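Local coordinates for protein PA4485 (Pseudomonas aeruginosa, PDB 4AVR) that probably acts as a lytic transglycosylase of the RlpA family, with a strong preference for peptidoglycan glycan strands that lack stem peptides, at residues Glu22-Asn25 with Met29-Ala32; Arg41-Asn46 with Arg50-Val55; Val55-Arg60 with Arg67-Ser72; Val71-Ala76 with Gly80-Gly85. All coordinates share one frame; numbering follows the deposited sequence.

The four contacts follow one another along the chain, the third and fourth overlapping at Val-71 and Ser-72, and contacts 2 and 3 sharing Val-55. Contact 1 sets a loop against strand 30-32, contact 2 is the hairpin of strands 41-46 and 52-59, and contact 3 faces strand 52-59 with strand 67-71. Contact 4 closes the end of helix 73-79. Strand 30-32 lies between strands 52-59 and 67-71 in the sheet, which brings the centres of contacts 1 and 3 to about 8 Å; those of contacts 1 and 2 are about 15 Å apart. Contacts 3 and 4 also reach the second subunit, so interior packing and dimer contacts draw on the same short elements.

Contact 1: residues Glu22-Asn25 with Met29-Ala32; sequences ERYN and MTAA
Thr-30 faces the loop residues Glu-22, Tyr-24 and Asn-25 with its two branches turned to different partners. Its hydroxyl lies near the plane of the Tyr-24 ring, off the edge, with OG1 4.4 Å from CE1 of Tyr-24. Its methyl is turned to the carboxylate of Glu-22, CG2 standing 4.4 Å from OE1. This division follows from the first torsion of Thr-30 (chi1 53°), which sets OG1 between the backbone N and the carbonyl carbon and leaves CG2 opposite the carbonyl carbon. All these approaches are loose, and the link between the segments is made by a water, which accepts from Asn-25 N at 3.0 Å and is hydrogen-bonded to Thr-30 OG1 at 2.9 Å. In the double-psi beta-barrel of the RlpA family, the loop 22-25 is thereby laid beside strand 30-32, one of the short strands of the sheet. Tyr-24 holds its ring away from its own backbone N (chi1 169°), stacks it on Tyr-9 and bonds through OH to Arg-73 N. The carboxylate of Glu-22 is held from the strand 52-59 side, by a salt bridge from OE2 to Arg-56 and a hydrogen bond between OE1 and Asn-58 ND2.

Contact 2: residues Arg41-Asn46 with Arg50-Val55; sequences RVRVTN and RRSVVV
Arg-43 reaches across to Val-54 and Ser-52 of the partner strand. Its CB lies 4.1 Å from Val-53 O, and CG comes closer to the same oxygen. With CG opposite the backbone N (chi1 -176°) the chain sets out nearly straight, then bends at the third torsion (chi3 -81°) so that the guanidinium turns toward Val-54. NE gives its N-H to a water at 3.1 Å, in the guanidinium plane, and that water is also bonded to Ser-52 OG at 3.0 Å. NH2, at the tip, comes to 3.9 Å from Val-54 CG2, the group meeting this methyl obliquely. The other methyl of Val-54 has Arg-41 for company: CG1 lies over one face of that guanidinium, 3.7 Å from NH2. The backbones form the antiparallel beta hairpin of strands 41-46 and 52-59 within the double-psi barrel, Val-42 with Val-55 and Val-44 with Val-53 being hydrogen-bonded pairs. These four valines lie on the face of the sheet opposite Arg-43 and Val-54, and there Val-44 CG2 is 3.9 Å from Val-55 CG2. At the turn, Arg-50 N bonds to Asn-46 O at 2.7 Å, and the Asn-46 side chain bonds through OD1 to Asp-48 N and through ND2 to Leu-79 O.

Contact 3: residues Val55-Arg60 with Arg67-Ser72; sequences VRINDR and RIIDVS
Val-55 and Ile-69 meet tip to tip, and with Ile-57 they make up the apolar part of the contact. The meeting point is a single methyl: CD1 of Ile-69 lies 4.2 Å from CG2 of Val-55 and 4.4 Å from CD1 of Ile-57. It gets there because the Ile-69 chain runs out extended, CG1 opposite the backbone N (chi1 -164°) and CD1 carried further the same way (chi2 163°). Ile-57 instead folds its end back, and this curl brings its CD1 within touch of Ile-69. The strands do not pair, their nearest CA atoms, Val-55 and Val-71, being 7.7 Å apart, and the contact is of side-chain ends alone.

The polar groups lie apart from this apolar cluster. Asp-59 OD1 accepts a weak hydrogen bond from Arg-60 N at 2.9 Å, and OD2 bonds to Tyr-9 OH. Asp-70 OD2 forms a salt bridge with Arg-12 of the second subunit, and the same arginine makes a long, weak ion pair with Asp-59 OD2.

The gap between strands 52-59 and 67-71 is taken by strand 30-32, whose Ala-31 packs on both Val-55 and Ile-69. Ile-69 also touches Ala-6 of strand 2-8 and Val-89 of strand 87-93, at the heart of the double-psi beta-barrel.

Contact 4: residues Val71-Ala76 with Gly80-Gly85; sequences VSRKAA and GMIRSG
Gly-80 turns back on Ala-76 as the chain leaves helix 73-79, its N 3.0 Å from Ala-76 O. Its positive phi (64°) belongs to the Schellman motif that ends the helix, a conformation that suits a residue without a side chain.

Met-81 follows and gives the firm bond of the motif: its N donates to Ala-76 O at 3.0 Å, almost straight at 177°, though tilted from the carbonyl plane. Its CG sits between the backbone N and the carbonyl carbon (chi1 69°), which lays the side chain back along the helix end, CG 3.6 Å from Ala-76 CB. Farther out, SD reaches Val-71 CG2 at 4.3 Å.

Ile-82 comes next, crossing the Arg-73 side chain. Its terminal methyl does the touching, CD1 lying 3.7 Å from Ala-76 CB and 4.1 Å from Arg-73 CG. Ile-82 packs on its counterpart, Ile-82 of the second subunit. The chain then curls through Arg-83 and Ser-84 to Gly-85, whose N bonds to Met-81 O at 2.9 Å and whose O bonds to Ser-11 OG of the second subunit.

At the other end of the helix Ser-72 is the N-cap, its OG accepting from Ala-75 N. The short helix is thus finished by hydrogen bonds at both ends, while the small methyl of Ala-76 lets Met-81 and Ile-82 pack close against it.

Contact 1: residues Glu22-Asn25 with Met29-Ala32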
loop_
_atom_site.group_PDB
_atom_site.type_symbol
_atom_site.label_atom_id
_atom_site.label_comp_id
_atom_site.label_asym_id
_atom_site.label_seq_id
_atom_site.Cartn_x
_atom_site.Cartn_y
_atom_site.Cartn_z
ATOM N N GLU A 22 -3.895 7.900 -15.648
ATOM C CA GLU A 22 -3.259 6.587 -15.780
ATOM C C GLU A 22 -3.802 5.662 -14.718
ATOM O O GLU A 22 -3.997 6.067 -13.585
ATOM C CB GLU A 22 -1.748 6.681 -15.603
ATOM C CG GLU A 22 -1.085 7.513 -16.672
ATOM C CD GLU A 22 0.431 7.481 -16.647
ATOM O OE1 GLU A 22 1.026 6.908 -15.690
ATOM O OE2 GLU A 22 1.035 8.023 -17.598
ATOM N N ARG A 23 -4.012 4.401 -15.058
ATOM C CA ARG A 23 -4.310 3.405 -14.035
ATOM C C ARG A 23 -3.049 3.134 -13.223
ATOM O O ARG A 23 -1.971 2.985 -13.790
ATOM C CB ARG A 23 -4.869 2.137 -14.673
ATOM C CG ARG A 23 -6.236 2.380 -15.335
ATOM C CD ARG A 23 -6.999 1.134 -15.751
ATOM N NE ARG A 23 -8.333 1.395 -16.351
ATOM C CZ ARG A 23 -9.485 1.583 -15.687
ATOM N NH1 ARG A 23 -9.521 1.563 -14.359
ATOM N NH2 ARG A 23 -10.616 1.794 -16.358
ATOM N N TYR A 24 -3.161 3.097 -11.902
ATOM C CA TYR A 24 -1.982 2.871 -11.082
ATOM C C TYR A 24 -1.366 1.502 -11.415
ATOM O O TYR A 24 -2.075 0.490 -11.456
ATOM C CB TYR A 24 -2.311 2.983 -9.579
ATOM C CG TYR A 24 -1.145 2.483 -8.731
ATOM C CD1 TYR A 24 0.112 3.089 -8.800
ATOM C CD2 TYR A 24 -1.278 1.374 -7.925
ATOM C CE1 TYR A 24 1.183 2.572 -8.097
ATOM C CE2 TYR A 24 -0.206 0.856 -7.214
ATOM C CZ TYR A 24 1.038 1.452 -7.313
ATOM O OH TYR A 24 2.134 0.954 -6.661
ATOM N N ASN A 25 -0.061 1.501 -11.645
ATOM C CA ASN A 25 0.670 0.309 -12.010
ATOM C C ASN A 25 1.858 0.149 -11.057
ATOM O O ASN A 25 2.813 0.927 -11.125
ATOM C CB ASN A 25 1.159 0.396 -13.454
ATOM C CG ASN A 25 1.736 -0.920 -13.940
ATOM O OD1 ASN A 25 2.206 -1.733 -13.161
ATOM N ND2 ASN A 25 1.622 -1.181 -15.239
ATOM N N MET A 29 7.426 3.479 -12.494
ATOM C CA MET A 29 8.202 4.331 -11.584
ATOM C C MET A 29 7.480 5.657 -11.428
ATOM O O MET A 29 7.913 6.692 -11.934
ATOM C CB MET A 29 9.609 4.535 -12.112
ATOM C CG MET A 29 10.438 3.256 -12.044
ATOM S SD MET A 29 10.804 2.724 -10.356
ATOM C CE MET A 29 11.997 3.939 -9.839
ATOM N N THR A 30 6.361 5.612 -10.725
ATOM C CA THR A 30 5.448 6.738 -10.619
ATOM C C THR A 30 5.255 7.124 -9.163
ATOM O O THR A 30 5.580 6.361 -8.235
ATOM C CB THR A 30 4.084 6.433 -11.278
ATOM O OG1 THR A 30 3.552 5.217 -10.742
ATOM C CG2 THR A 30 4.242 6.275 -12.781
ATOM N N ALA A 31 4.707 8.323 -8.967
ATOM C CA ALA A 31 4.469 8.844 -7.641
ATOM C C ALA A 31 3.381 9.907 -7.620
ATOM O O ALA A 31 3.041 10.520 -8.630
ATOM C CB ALA A 31 5.760 9.411 -7.049
ATOM N N ALA A 32 2.861 10.122 -6.418
ATOM C CA ALA A 32 1.913 11.177 -6.094
ATOM C C ALA A 32 2.599 12.326 -5.393
ATOM O O ALA A 32 3.414 12.104 -4.499
ATOM C CB ALA A 32 0.817 10.642 -5.188
HETATM O O HOH W 1 1.213 4.146 -12.098
#

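Contact 2: residues Arg41-Asn46 with Arg50-Val55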
loop_
_atom_site.group_PDB
_atom_site.type_symbol
_atom_site.label_atom_id
_atom_site.label_comp_id
_atom_site.label_asym_id
_atom_site.label_seq_id
_atom_site.Cartn_x
_atom_site.Cartn_y
_atom_site.Cartn_z
ATOM N N ARG A 41 9.586 14.836 -13.418
ATOM C CA ARG A 41 10.555 13.863 -12.913
ATOM C C ARG A 41 11.161 14.370 -11.610
ATOM O O ARG A 41 11.562 15.526 -11.512
ATOM C CB ARG A 41 11.662 13.583 -13.947
ATOM C CG ARG A 41 11.163 12.865 -15.192
ATOM C CD ARG A 41 12.216 12.653 -16.270
ATOM N NE ARG A 41 13.310 11.751 -15.881
ATOM C CZ ARG A 41 14.580 12.110 -15.677
ATOM N NH1 ARG A 41 14.966 13.375 -15.799
ATOM N NH2 ARG A 41 15.471 11.187 -15.344
ATOM N N VAL A 42 11.246 13.476 -10.629
ATOM C CA VAL A 42 11.708 13.807 -9.301
ATOM C C VAL A 42 12.697 12.754 -8.823
ATOM O O VAL A 42 12.384 11.561 -8.852
ATOM C CB VAL A 42 10.504 13.841 -8.338
ATOM C CG1 VAL A 42 10.928 14.187 -6.916
ATOM C CG2 VAL A 42 9.431 14.818 -8.830
ATOM N N ARG A 43 13.882 13.185 -8.382
ATOM C CA ARG A 43 14.810 12.285 -7.707
ATOM C C ARG A 43 14.444 12.207 -6.228
ATOM O O ARG A 43 14.390 13.226 -5.541
ATOM C CB ARG A 43 16.259 12.724 -7.862
ATOM C CG ARG A 43 17.232 11.722 -7.236
ATOM C CD ARG A 43 18.682 11.972 -7.639
ATOM N NE ARG A 43 18.920 11.381 -8.966
ATOM C CZ ARG A 43 19.303 12.008 -10.083
ATOM N NH1 ARG A 43 19.589 13.312 -10.111
ATOM N NH2 ARG A 43 19.434 11.288 -11.197
ATOM N N VAL A 44 14.211 10.988 -5.760
ATOM C CA VAL A 44 13.848 10.715 -4.381
ATOM C C VAL A 44 15.011 9.967 -3.733
ATOM O O VAL A 44 15.450 8.953 -4.263
ATOM C CB VAL A 44 12.582 9.839 -4.320
ATOM C CG1 VAL A 44 12.176 9.595 -2.879
ATOM C CG2 VAL A 44 11.459 10.478 -5.116
ATOM N N THR A 45 15.494 10.468 -2.595
ATOM C CA THR A 45 16.572 9.825 -1.855
ATOM C C THR A 45 16.046 9.422 -0.488
ATOM O O THR A 45 15.558 10.257 0.269
ATOM C CB THR A 45 17.768 10.772 -1.678
ATOM O OG1 THR A 45 18.234 11.200 -2.955
ATOM C CG2 THR A 45 18.909 10.093 -0.919
ATOM N N ASN A 46 16.144 8.136 -0.175
ATOM C CA ASN A 46 15.811 7.615 1.135
ATOM C C ASN A 46 16.927 8.013 2.097
ATOM O O ASN A 46 18.070 7.590 1.936
ATOM C CB ASN A 46 15.659 6.091 1.062
ATOM C CG ASN A 46 15.252 5.459 2.374
ATOM O OD1 ASN A 46 15.473 6.009 3.445
ATOM N ND2 ASN A 46 14.661 4.270 2.298
ATOM N N ARG A 50 20.345 6.150 1.964
ATOM C CA ARG A 50 20.970 6.902 0.863
ATOM C C ARG A 50 20.733 6.340 -0.535
ATOM O O ARG A 50 21.322 6.815 -1.522
ATOM C CB ARG A 50 22.491 7.086 1.078
ATOM C CG ARG A 50 22.946 7.689 2.375
ATOM C CD ARG A 50 22.448 9.072 2.424
ATOM N NE ARG A 50 23.216 9.997 1.587
ATOM C CZ ARG A 50 23.013 11.304 1.645
ATOM N NH1 ARG A 50 22.146 11.810 2.560
ATOM N NH2 ARG A 50 23.673 12.095 0.823
ATOM N N ARG A 51 19.801 5.392 -0.651
ATOM C CA ARG A 51 19.396 4.908 -1.967
ATOM C C ARG A 51 18.511 5.933 -2.649
ATOM O O ARG A 51 17.759 6.647 -1.988
ATOM C CB ARG A 51 18.664 3.590 -1.845
ATOM C CG ARG A 51 19.567 2.509 -1.266
ATOM C CD ARG A 51 18.921 1.148 -1.229
ATOM N NE ARG A 51 18.744 0.624 -2.563
ATOM C CZ ARG A 51 18.141 -0.525 -2.831
ATOM N NH1 ARG A 51 17.648 -1.264 -1.845
ATOM N NH2 ARG A 51 18.016 -0.923 -4.086
ATOM N N SER A 52 18.597 6.011 -3.969
ATOM C CA SER A 52 17.811 6.980 -4.722
ATOM C C SER A 52 17.226 6.374 -5.980
ATOM O O SER A 52 17.762 5.425 -6.554
ATOM C CB SER A 52 18.640 8.210 -5.077
ATOM O OG SER A 52 19.634 7.931 -6.023
ATOM N N VAL A 53 16.084 6.932 -6.375
ATOM C CA VAL A 53 15.404 6.588 -7.626
ATOM C C VAL A 53 14.858 7.860 -8.250
ATOM O O VAL A 53 14.773 8.893 -7.589
ATOM C CB VAL A 53 14.235 5.601 -7.420
ATOM C CG1 VAL A 53 14.715 4.301 -6.786
ATOM C CG2 VAL A 53 13.124 6.220 -6.610
ATOM N N VAL A 54 14.475 7.771 -9.524
ATOM C CA VAL A 54 13.747 8.847 -10.198
ATOM C C VAL A 54 12.343 8.345 -10.509
ATOM O O VAL A 54 12.166 7.257 -11.077
ATOM C CB VAL A 54 14.468 9.297 -11.473
ATOM C CG1 VAL A 54 13.649 10.353 -12.199
ATOM C CG2 VAL A 54 15.843 9.849 -11.129
ATOM N N VAL A 55 11.354 9.126 -10.094
ATOM C CA VAL A 55 9.949 8.824 -10.369
ATOM C C VAL A 55 9.320 9.940 -11.182
ATOM O O VAL A 55 9.839 11.055 -11.259
ATOM C CB VAL A 55 9.145 8.606 -9.069
ATOM C CG1 VAL A 55 9.627 7.361 -8.325
ATOM C CG2 VAL A 55 9.182 9.851 -8.182
HETATM O O HOH W 2 18.602 8.297 -8.803
#

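Contact 3: residues Val55-Arg60 with Arg67-Ser72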
loop_
_atom_site.group_PDB
_atom_site.type_symbol
_atom_site.label_atom_id
_atom_site.label_comp_id
_atom_site.label_asym_id
_atom_site.label_seq_id
_atom_site.Cartn_x
_atom_site.Cartn_y
_atom_site.Cartn_z
ATOM N N VAL A 55 11.354 9.126 -10.094
ATOM C CA VAL A 55 9.949 8.824 -10.369
ATOM C C VAL A 55 9.320 9.940 -11.182
ATOM O O VAL A 55 9.839 11.055 -11.259
ATOM C CB VAL A 55 9.145 8.606 -9.069
ATOM C CG1 VAL A 55 9.627 7.361 -8.325
ATOM C CG2 VAL A 55 9.182 9.851 -8.182
ATOM N N ARG A 56 8.197 9.595 -11.810
ATOM C CA ARG A 56 7.393 10.511 -12.612
ATOM C C ARG A 56 6.072 10.745 -11.883
ATOM O O ARG A 56 5.405 9.786 -11.479
ATOM C CB ARG A 56 7.147 9.810 -13.965
ATOM C CG ARG A 56 6.241 10.495 -14.952
ATOM C CD ARG A 56 6.209 9.699 -16.252
ATOM N NE ARG A 56 5.682 8.324 -16.136
ATOM C CZ ARG A 56 4.392 8.011 -16.206
ATOM N NH1 ARG A 56 3.469 8.952 -16.380
ATOM N NH2 ARG A 56 4.014 6.747 -16.120
ATOM N N ILE A 57 5.658 12.004 -11.721
ATOM C CA ILE A 57 4.433 12.333 -11.000
ATOM C C ILE A 57 3.208 12.032 -11.878
ATOM O O ILE A 57 3.103 12.531 -13.002
ATOM C CB ILE A 57 4.409 13.815 -10.547
ATOM C CG1 ILE A 57 5.649 14.122 -9.680
ATOM C CG2 ILE A 57 3.096 14.144 -9.841
ATOM C CD1 ILE A 57 5.847 13.192 -8.487
ATOM N N ASN A 58 2.292 11.231 -11.359
ATOM C CA ASN A 58 1.047 10.932 -12.078
ATOM C C ASN A 58 -0.186 10.914 -11.183
ATOM O O ASN A 58 -1.227 10.446 -11.614
ATOM C CB ASN A 58 1.162 9.634 -12.905
ATOM C CG ASN A 58 1.037 8.399 -12.055
ATOM O OD1 ASN A 58 1.112 8.474 -10.831
ATOM N ND2 ASN A 58 0.827 7.245 -12.700
ATOM N N ASP A 59 -0.092 11.432 -9.961
ATOM C CA ASP A 59 -1.221 11.358 -9.044
ATOM C C ASP A 59 -1.132 12.463 -8.005
ATOM O O ASP A 59 -0.082 13.092 -7.840
ATOM C CB ASP A 59 -1.260 9.977 -8.365
ATOM C CG ASP A 59 -2.649 9.556 -7.887
ATOM O OD1 ASP A 59 -3.646 10.278 -8.094
ATOM O OD2 ASP A 59 -2.737 8.454 -7.299
ATOM N N ARG A 60 -2.253 12.674 -7.323
ATOM C CA ARG A 60 -2.370 13.588 -6.210
ATOM C C ARG A 60 -2.460 12.806 -4.908
ATOM O O ARG A 60 -2.295 11.592 -4.876
ATOM C CB ARG A 60 -3.564 14.542 -6.436
ATOM C CG ARG A 60 -3.413 15.409 -7.679
ATOM C CD ARG A 60 -2.223 16.341 -7.564
ATOM N NE ARG A 60 -1.994 17.091 -8.793
ATOM C CZ ARG A 60 -0.784 17.419 -9.256
ATOM N NH1 ARG A 60 0.316 17.072 -8.593
ATOM N NH2 ARG A 60 -0.652 18.082 -10.403
ATOM N N ARG A 67 3.681 14.018 5.104
ATOM C CA ARG A 67 3.945 13.073 4.017
ATOM C C ARG A 67 4.070 13.884 2.729
ATOM O O ARG A 67 3.160 14.624 2.374
ATOM C CB ARG A 67 2.832 12.003 3.943
ATOM C CG ARG A 67 3.147 10.803 3.029
ATOM C CD ARG A 67 2.217 9.619 3.271
ATOM N NE ARG A 67 2.222 9.195 4.666
ATOM C CZ ARG A 67 1.171 8.693 5.317
ATOM N NH1 ARG A 67 -0.012 8.558 4.715
ATOM N NH2 ARG A 67 1.301 8.383 6.607
ATOM N N ILE A 68 5.203 13.741 2.030
ATOM C CA ILE A 68 5.503 14.546 0.852
ATOM C C ILE A 68 5.286 13.814 -0.468
ATOM O O ILE A 68 5.005 14.460 -1.471
ATOM C CB ILE A 68 6.953 15.106 0.949
ATOM C CG1 ILE A 68 7.170 16.256 -0.038
ATOM C CG2 ILE A 68 8.017 14.031 0.792
ATOM C CD1 ILE A 68 8.468 17.003 0.205
ATOM N N ILE A 69 5.425 12.492 -0.486
ATOM C CA ILE A 69 5.333 11.751 -1.743
ATOM C C ILE A 69 4.901 10.328 -1.455
ATOM O O ILE A 69 5.267 9.768 -0.434
ATOM C CB ILE A 69 6.685 11.817 -2.499
ATOM C CG1 ILE A 69 6.565 11.418 -3.971
ATOM C CG2 ILE A 69 7.788 11.049 -1.774
ATOM C CD1 ILE A 69 7.750 11.853 -4.810
ATOM N N ASP A 70 4.092 9.761 -2.350
ATOM C CA ASP A 70 3.721 8.351 -2.306
ATOM C C ASP A 70 4.222 7.705 -3.585
ATOM O O ASP A 70 3.903 8.194 -4.660
ATOM C CB ASP A 70 2.197 8.178 -2.234
ATOM C CG ASP A 70 1.554 8.907 -1.049
ATOM O OD1 ASP A 70 2.197 9.090 0.010
ATOM O OD2 ASP A 70 0.383 9.306 -1.185
ATOM N N VAL A 71 4.995 6.623 -3.480
ATOM C CA VAL A 71 5.646 6.036 -4.652
ATOM C C VAL A 71 5.079 4.652 -4.976
ATOM O O VAL A 71 4.462 3.995 -4.141
ATOM C CB VAL A 71 7.189 5.969 -4.465
ATOM C CG1 VAL A 71 7.747 7.347 -4.130
ATOM C CG2 VAL A 71 7.578 4.942 -3.412
ATOM N N SER A 72 5.315 4.214 -6.205
ATOM C CA SER A 72 4.915 2.878 -6.621
ATOM C C SER A 72 5.695 1.797 -5.876
ATOM O O SER A 72 6.757 2.044 -5.305
ATOM C CB SER A 72 5.155 2.702 -8.102
ATOM O OG SER A 72 6.558 2.716 -8.353
#

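Contact 4: residues Val71-Ala76 with Gly80-Gly85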
loop_
_atom_site.group_PDB
_atom_site.type_symbol
_atom_site.label_atom_id
_atom_site.label_comp_id
_atom_site.label_asym_id
_atom_site.label_seq_id
_atom_site.Cartn_x
_atom_site.Cartn_y
_atom_site.Cartn_z
ATOM N N VAL A 71 4.995 6.623 -3.480
ATOM C CA VAL A 71 5.646 6.036 -4.652
ATOM C C VAL A 71 5.079 4.652 -4.976
ATOM O O VAL A 71 4.462 3.995 -4.141
ATOM C CB VAL A 71 7.189 5.969 -4.465
ATOM C CG1 VAL A 71 7.747 7.347 -4.130
ATOM C CG2 VAL A 71 7.578 4.942 -3.412
ATOM N N SER A 72 5.315 4.214 -6.205
ATOM C CA SER A 72 4.915 2.878 -6.621
ATOM C C SER A 72 5.695 1.797 -5.876
ATOM O O SER A 72 6.757 2.044 -5.305
ATOM C CB SER A 72 5.155 2.702 -8.102
ATOM O OG SER A 72 6.558 2.716 -8.353
ATOM N N ARG A 73 5.187 0.567 -5.942
ATOM C CA ARG A 73 5.897 -0.560 -5.345
ATOM C C ARG A 73 7.309 -0.705 -5.897
ATOM O O ARG A 73 8.264 -0.916 -5.143
ATOM C CB ARG A 73 5.113 -1.857 -5.560
ATOM C CG ARG A 73 5.645 -3.012 -4.706
ATOM C CD ARG A 73 6.165 -4.193 -5.439
ATOM N NE ARG A 73 5.558 -4.457 -6.683
ATOM C CZ ARG A 73 6.083 -4.535 -7.901
ATOM N NH1 ARG A 73 7.375 -4.413 -8.247
ATOM N NH2 ARG A 73 5.188 -4.765 -8.813
ATOM N N LYS A 74 7.460 -0.620 -7.212
ATOM C CA LYS A 74 8.773 -0.763 -7.830
ATOM C C LYS A 74 9.722 0.332 -7.345
ATOM O O LYS A 74 10.910 0.070 -7.090
ATOM C CB LYS A 74 8.657 -0.749 -9.357
ATOM C CG LYS A 74 9.971 -0.945 -10.075
ATOM C CD LYS A 74 10.496 -2.345 -9.939
ATOM C CE LYS A 74 11.698 -2.560 -10.848
ATOM N NZ LYS A 74 12.314 -3.908 -10.675
ATOM N N ALA A 75 9.230 1.562 -7.211
ATOM C CA ALA A 75 10.068 2.641 -6.687
ATOM C C ALA A 75 10.463 2.364 -5.235
ATOM O O ALA A 75 11.601 2.633 -4.831
ATOM C CB ALA A 75 9.355 3.979 -6.812
ATOM N N ALA A 76 9.530 1.848 -4.446
ATOM C CA ALA A 76 9.816 1.504 -3.055
ATOM C C ALA A 76 10.901 0.444 -2.949
ATOM O O ALA A 76 11.755 0.496 -2.061
ATOM C CB ALA A 76 8.570 1.053 -2.350
ATOM N N GLY A 80 14.614 0.779 -1.146
ATOM C CA GLY A 80 14.827 -0.091 0.004
ATOM C C GLY A 80 13.867 0.140 1.151
ATOM O O GLY A 80 14.233 -0.021 2.316
ATOM N N MET A 81 12.629 0.504 0.831
ATOM C CA MET A 81 11.633 0.875 1.846
ATOM C C MET A 81 10.446 -0.093 1.952
ATOM O O MET A 81 9.458 0.218 2.616
ATOM C CB MET A 81 11.153 2.315 1.652
ATOM C CG MET A 81 10.318 2.542 0.433
ATOM S SD MET A 81 9.892 4.274 0.136
ATOM C CE MET A 81 8.513 4.460 1.224
ATOM N N ILE A 82 10.536 -1.259 1.328
ATOM C CA ILE A 82 9.403 -2.193 1.350
ATOM C C ILE A 82 9.074 -2.626 2.778
ATOM O O ILE A 82 7.901 -2.626 3.172
ATOM C CB ILE A 82 9.654 -3.401 0.431
ATOM C CG1 ILE A 82 9.640 -2.953 -1.037
ATOM C CG2 ILE A 82 8.648 -4.517 0.679
ATOM C CD1 ILE A 82 8.260 -2.567 -1.557
ATOM N N ARG A 83 10.090 -3.015 3.542
ATOM C CA ARG A 83 9.861 -3.481 4.911
ATOM C C ARG A 83 9.618 -2.345 5.881
ATOM O O ARG A 83 8.791 -2.479 6.782
ATOM C CB ARG A 83 11.005 -4.361 5.398
ATOM C CG ARG A 83 11.028 -5.701 4.707
ATOM C CD ARG A 83 12.329 -6.446 4.978
ATOM N NE ARG A 83 12.632 -6.668 6.393
ATOM C CZ ARG A 83 13.695 -7.347 6.831
ATOM N NH1 ARG A 83 14.563 -7.864 5.967
ATOM N NH2 ARG A 83 13.899 -7.517 8.132
ATOM N N SER A 84 10.311 -1.216 5.720
ATOM C CA SER A 84 10.086 -0.085 6.619
ATOM C C SER A 84 8.728 0.559 6.393
ATOM O O SER A 84 8.171 1.152 7.323
ATOM C CB SER A 84 11.177 0.967 6.486
ATOM O OG SER A 84 11.218 1.550 5.209
ATOM N N GLY A 85 8.200 0.465 5.179
ATOM C CA GLY A 85 6.878 1.001 4.849
ATOM C C GLY A 85 6.910 2.479 4.515
ATOM O O GLY A 85 6.378 2.918 3.498
#